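Local structure of cellulase (Uncultured bacterium, 6XSO) at residues Y271-I274 / A275-I279; W183-A186 / S187-A190. The protein probably cleaves internal beta-1,4 linkages in cellulose and related plant polysaccharides, as a broad-specificity endoglucanase of glycoside hydrolase family 5. One frame throughout, in Å; residues are numbered along the deposited sequence.

How the interactions relate
Both contacts are local, each within one loop of the eight-stranded TIM barrel: residues 183-190 lie between strand 168-171 and helix 196-219, whereas the loop of residues 271-279 joins strand 264-270 to helix 279-298. They hold different elements and do not touch, their centres being about 23 Å apart and their nearest atoms about 8 Å. Each contains a type II turn whose third residue, Ser187 or Gly276, has a positive phi. Around that shared frame the chemistry differs. Interaction 1 is a surface contact in which a lysine ammonium, a backbone carbonyl and a water do the work. Interaction 2, partly buried, relies on two phenylalanine rings and a cysteine sulfur, with a serine hydroxyl tied into the backbone.

Interaction 1 of 2, residues Y271-I274 / A275-I279; sequences YPTI and AGKTI
Lys277 NZ has three polar partners: it donates to Thr273 O at 3.0 Å, approaching at a tilt from the carbonyl plane, forms a salt bridge with Asp285 in the following helix, and gives a weak bond to a water, with NZ and the water oxygen 3.2 Å apart. The same water accepts from Thr273 N at 2.9 Å, so the ammonium bonds the carbonyl of Thr273 directly and is linked to its amide only weakly, through the water. The route is set by torsions: CG stands beside the backbone N of Lys277 (chi1 -64°) and the chain is fully extended beyond it, which carries the methylenes back alongside the preceding backbone until Lys277 CD lies 3.3 Å from Thr273 O. With an alanine at this position, Thr273 O would probably lose its ammonium donor and Asp285 the positive charge it pairs with here.

The backbone itself reverses here. Lys277 N donates to Ile274 O at 3.1 Å, with 149° at the hydrogen. Gly276, third in the turn, has a positive phi of 83°, where a CB would be pressed against the preceding carbonyl oxygen. Thr273 CG2 sits 3.8 Å from Ala275 O. The buried Ile274 side chain leads away from the turn to pack on Met328 and Phe331 of helix 325-341. With Thr278 capping Ala281 N, the geometry is that of a type II beta turn leading into a helix N-cap, in the loop between strand 264-270 and helix 279-298 of the TIM barrel.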
ATOM      1  N   TYR A 271       5.437  -1.936  11.238  1.00 19.56           N
ATOM      2  CA  TYR A 271       5.705  -3.267  11.779  1.00 20.09           C
ATOM      3  C   TYR A 271       6.372  -3.103  13.138  1.00 20.74           C
ATOM      4  O   TYR A 271       7.575  -3.339  13.294  1.00 22.24           O
ATOM      5  CB  TYR A 271       6.581  -4.058  10.817  1.00 20.28           C
ATOM      6  CG  TYR A 271       5.902  -4.401   9.506  1.00 18.73           C
ATOM      7  CD1 TYR A 271       5.270  -5.613   9.335  1.00 18.72           C
ATOM      8  CD2 TYR A 271       5.940  -3.536   8.422  1.00 21.73           C
ATOM      9  CE1 TYR A 271       4.683  -5.954   8.122  1.00 19.99           C
ATOM     10  CE2 TYR A 271       5.357  -3.859   7.218  1.00 19.85           C
ATOM     11  CZ  TYR A 271       4.741  -5.074   7.060  1.00 19.09           C
ATOM     12  OH  TYR A 271       4.179  -5.450   5.861  1.00 20.48           O
ATOM     13  N   PRO A 272       5.611  -2.686  14.144  1.00 22.01           N
ATOM     14  CA  PRO A 272       6.215  -2.372  15.443  1.00 22.73           C
ATOM     15  C   PRO A 272       6.804  -3.601  16.113  1.00 23.59           C
ATOM     16  O   PRO A 272       6.317  -4.720  15.955  1.00 21.98           O
ATOM     17  CB  PRO A 272       5.036  -1.842  16.268  1.00 25.07           C
ATOM     18  CG  PRO A 272       3.979  -1.492  15.291  1.00 22.16           C
ATOM     19  CD  PRO A 272       4.180  -2.361  14.083  1.00 21.20           C
ATOM     20  N   THR A 273       7.809  -3.363  16.946  1.00 22.81           N
ATOM     21  CA  THR A 273       8.380  -4.424  17.759  1.00 22.23           C
ATOM     22  C   THR A 273       7.553  -4.595  19.028  1.00 24.43           C
ATOM     23  O   THR A 273       7.319  -3.629  19.764  1.00 25.71           O
ATOM     24  CB  THR A 273       9.823  -4.078  18.114  1.00 25.37           C
ATOM     25  OG1 THR A 273      10.611  -3.928  16.922  1.00 27.76           O
ATOM     26  CG2 THR A 273      10.434  -5.180  18.940  1.00 25.61           C
ATOM     27  N   ILE A 274       7.094  -5.820  19.276  1.00 22.24           N
ATOM     28  CA  ILE A 274       6.409  -6.140  20.522  1.00 23.41           C
ATOM     29  C   ILE A 274       7.203  -7.102  21.391  1.00 25.10           C
ATOM     30  O   ILE A 274       7.002  -7.116  22.613  1.00 25.52           O
ATOM     31  CB  ILE A 274       4.974  -6.659  20.294  1.00 23.68           C
ATOM     32  CG1 ILE A 274       4.963  -8.018  19.595  1.00 22.62           C
ATOM     33  CG2 ILE A 274       4.159  -5.628  19.520  1.00 24.94           C
ATOM     34  CD1 ILE A 274       3.563  -8.699  19.589  1.00 24.75           C
ATOM     35  N   ALA A 275       8.115  -7.878  20.820  1.00 22.89           N
ATOM     36  CA  ALA A 275       8.901  -8.801  21.626  1.00 24.20           C
ATOM     37  C   ALA A 275       9.770  -8.048  22.625  1.00 28.24           C
ATOM     38  O   ALA A 275      10.426  -7.059  22.284  1.00 29.26           O
ATOM     39  CB  ALA A 275       9.761  -9.665  20.708  1.00 28.34           C
ATOM     40  N   GLY A 276       9.767  -8.518  23.866  1.00 27.95           N
ATOM     41  CA  GLY A 276      10.530  -7.899  24.927  1.00 29.81           C
ATOM     42  C   GLY A 276       9.862  -6.716  25.579  1.00 34.34           C
ATOM     43  O   GLY A 276      10.472  -6.083  26.450  1.00 37.45           O
ATOM     44  N   LYS A 277       8.632  -6.398  25.195  1.00 27.63           N
ATOM     45  CA  LYS A 277       7.912  -5.258  25.729  1.00 24.65           C
ATOM     46  C   LYS A 277       6.668  -5.705  26.483  1.00 26.34           C
ATOM     47  O   LYS A 277       6.080  -6.756  26.200  1.00 29.41           O
ATOM     48  CB  LYS A 277       7.486  -4.312  24.608  1.00 25.55           C
ATOM     49  CG  LYS A 277       8.650  -3.682  23.868  1.00 27.86           C
ATOM     50  CD  LYS A 277       8.174  -2.745  22.796  1.00 29.63           C
ATOM     51  CE  LYS A 277       9.355  -2.180  22.012  1.00 30.77           C
ATOM     52  NZ  LYS A 277       8.900  -1.296  20.907  1.00 39.41           N
ATOM     53  N   THR A 278       6.267  -4.874  27.436  1.00 28.54           N
ATOM     54  CA  THR A 278       5.000  -5.077  28.107  1.00 27.14           C
ATOM     55  C   THR A 278       3.893  -4.474  27.251  1.00 27.75           C
ATOM     56  O   THR A 278       4.134  -3.624  26.392  1.00 26.56           O
ATOM     57  CB  THR A 278       4.977  -4.362  29.447  1.00 32.68           C
ATOM     58  OG1 THR A 278       5.010  -2.946  29.206  1.00 32.15           O
ATOM     59  CG2 THR A 278       6.166  -4.788  30.316  1.00 33.02           C
ATOM     60  N   ILE A 279       2.659  -4.912  27.505  1.00 25.88           N
ATOM     61  CA  ILE A 279       1.553  -4.379  26.718  1.00 26.73           C
ATOM     62  C   ILE A 279       1.377  -2.884  26.969  1.00 24.87           C
ATOM     63  O   ILE A 279       1.014  -2.135  26.053  1.00 26.65           O
ATOM     64  CB  ILE A 279       0.258  -5.183  26.928  1.00 26.19           C
ATOM     65  CG1 ILE A 279      -0.828  -4.684  25.964  1.00 23.70           C
ATOM     66  CG2 ILE A 279      -0.230  -5.105  28.387  1.00 28.57           C
ATOM     67  CD1 ILE A 279      -0.492  -4.746  24.481  1.00 24.14           C
TER
HETATM   68  O   HOH W   1       8.362  -0.661  17.807  1.00 34.36           O

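Interaction 2 of 2, residues W183-A186 / S187-A190; sequences WCFA and SFAA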
ATOM      1  N   TRP A 183      16.601   2.516   4.962  1.00 21.25           N
ATOM      2  CA  TRP A 183      15.339   2.472   5.688  1.00 20.37           C
ATOM      3  C   TRP A 183      15.288   3.628   6.691  1.00 20.32           C
ATOM      4  O   TRP A 183      16.267   4.343   6.912  1.00 20.32           O
ATOM      5  CB  TRP A 183      15.146   1.094   6.361  1.00 21.70           C
ATOM      6  CG  TRP A 183      15.034   0.004   5.333  1.00 21.40           C
ATOM      7  CD1 TRP A 183      15.997  -0.902   4.983  1.00 22.75           C
ATOM      8  CD2 TRP A 183      13.919  -0.246   4.478  1.00 19.43           C
ATOM      9  NE1 TRP A 183      15.550  -1.699   3.966  1.00 24.20           N
ATOM     10  CE2 TRP A 183      14.267  -1.332   3.647  1.00 20.37           C
ATOM     11  CE3 TRP A 183      12.633   0.296   4.373  1.00 21.36           C
ATOM     12  CZ2 TRP A 183      13.392  -1.856   2.698  1.00 21.86           C
ATOM     13  CZ3 TRP A 183      11.768  -0.216   3.416  1.00 22.50           C
ATOM     14  CH2 TRP A 183      12.149  -1.283   2.593  1.00 23.67           C
ATOM     15  N   CYS A 184      14.108   3.797   7.307  1.00 22.12           N
ATOM     16  CA  CYS A 184      13.887   4.697   8.439  1.00 20.58           C
ATOM     17  C   CYS A 184      13.771   6.156   8.014  1.00 21.22           C
ATOM     18  O   CYS A 184      12.775   6.821   8.318  1.00 20.49           O
ATOM     19  CB  CYS A 184      14.963   4.552   9.531  1.00 22.12           C
ATOM     20  SG  CYS A 184      15.194   2.864  10.111  1.00 25.53           S
ATOM     21  N   PHE A 185      14.781   6.664   7.311  1.00 20.35           N
ATOM     22  CA  PHE A 185      14.756   8.014   6.770  1.00 21.64           C
ATOM     23  C   PHE A 185      15.818   8.107   5.679  1.00 20.27           C
ATOM     24  O   PHE A 185      16.772   7.323   5.646  1.00 20.18           O
ATOM     25  CB  PHE A 185      14.952   9.067   7.876  1.00 19.84           C
ATOM     26  CG  PHE A 185      16.222   8.913   8.665  1.00 19.61           C
ATOM     27  CD1 PHE A 185      17.419   9.457   8.214  1.00 21.13           C
ATOM     28  CD2 PHE A 185      16.215   8.227   9.880  1.00 23.84           C
ATOM     29  CE1 PHE A 185      18.592   9.305   8.959  1.00 23.60           C
ATOM     30  CE2 PHE A 185      17.381   8.081  10.618  1.00 22.37           C
ATOM     31  CZ  PHE A 185      18.564   8.612  10.152  1.00 23.74           C
ATOM     32  N   ALA A 186      15.636   9.068   4.769  1.00 20.10           N
ATOM     33  CA  ALA A 186      16.551   9.181   3.641  1.00 20.18           C
ATOM     34  C   ALA A 186      17.970   9.453   4.132  1.00 19.65           C
ATOM     35  O   ALA A 186      18.200  10.332   4.974  1.00 20.78           O
ATOM     36  CB  ALA A 186      16.101  10.276   2.680  1.00 21.60           C
ATOM     37  N   SER A 187      18.920   8.681   3.599  1.00 20.35           N
ATOM     38  CA  SER A 187      20.373   8.741   3.856  1.00 21.87           C
ATOM     39  C   SER A 187      20.820   8.063   5.149  1.00 20.56           C
ATOM     40  O   SER A 187      21.997   8.136   5.489  1.00 23.08           O
ATOM     41  CB  SER A 187      20.958  10.158   3.740  1.00 21.40           C
ATOM     42  OG  SER A 187      20.822  10.907   4.932  1.00 21.23           O
ATOM     43  N   PHE A 188      19.928   7.351   5.850  1.00 21.62           N
ATOM     44  CA  PHE A 188      20.312   6.626   7.065  1.00 21.70           C
ATOM     45  C   PHE A 188      21.453   5.650   6.816  1.00 23.14           C
ATOM     46  O   PHE A 188      22.276   5.424   7.710  1.00 24.64           O
ATOM     47  CB  PHE A 188      19.072   5.925   7.629  1.00 19.95           C
ATOM     48  CG  PHE A 188      19.320   5.060   8.853  1.00 23.20           C
ATOM     49  CD1 PHE A 188      19.926   5.576   9.989  1.00 26.43           C
ATOM     50  CD2 PHE A 188      18.916   3.740   8.861  1.00 27.06           C
ATOM     51  CE1 PHE A 188      20.132   4.781  11.098  1.00 30.22           C
ATOM     52  CE2 PHE A 188      19.121   2.945   9.967  1.00 31.98           C
ATOM     53  CZ  PHE A 188      19.733   3.466  11.083  1.00 29.74           C
ATOM     54  N   ALA A 189      21.542   5.088   5.614  1.00 22.86           N
ATOM     55  CA  ALA A 189      22.578   4.103   5.307  1.00 20.67           C
ATOM     56  C   ALA A 189      23.898   4.730   4.873  1.00 25.73           C
ATOM     57  O   ALA A 189      24.853   3.999   4.579  1.00 26.42           O
ATOM     58  CB  ALA A 189      22.072   3.129   4.243  1.00 24.78           C
ATOM     59  N   ALA A 190      23.980   6.059   4.838  1.00 23.83           N
ATOM     60  CA  ALA A 190      25.219   6.715   4.476  1.00 25.08           C
ATOM     61  C   ALA A 190      26.234   6.622   5.613  1.00 24.54           C
ATOM     62  O   ALA A 190      25.905   6.294   6.755  1.00 27.12           O
ATOM     63  CB  ALA A 190      24.971   8.198   4.196  1.00 25.38           C
TER
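Ser187 turns its hydroxyl back on the residue before it: Ser187 OG donates to Ala186 O at 2.7 Å. The same OG accepts from Asp195 N, and Ser187 N donates to Asp178, so both its amide and its hydroxyl are hydrogen-bonded. Its positive phi suits the third place of a type II turn, closed by the bond from Phe188 N to Phe185 O (3.2 Å, 159° at the hydrogen).

Phe188 carries most of the apolar contact. Phe188 CB lies over one face of the Phe185 ring, 3.8 Å from its centroid, a CH-pi contact displaced toward the ring's rim. Because CG is anti to the backbone N (chi1 177°), the Phe188 ring continues past that face instead of lying flat on it. The two rings meet obliquely, with planes at 54° and centroids 5.0 Å apart, and Phe188 CD1 comes 3.3 Å from Phe185 CZ. Cys184 SG adds a sulfur-aromatic contact, oblique to the Phe188 ring and 4.5 Å from its centroid, while Trp183 O lies 3.3 Å from Phe188 CB. Beyond the segment, Phe188 meets Trp243 and Phe185 meets His246.

Ala190 N closes a second, type I turn by donating to Ser187 O at 2.9 Å. The result is a type II turn overlapping a type I turn at Ser187 and Phe188, within the loop after the fourth strand of the TIM barrel.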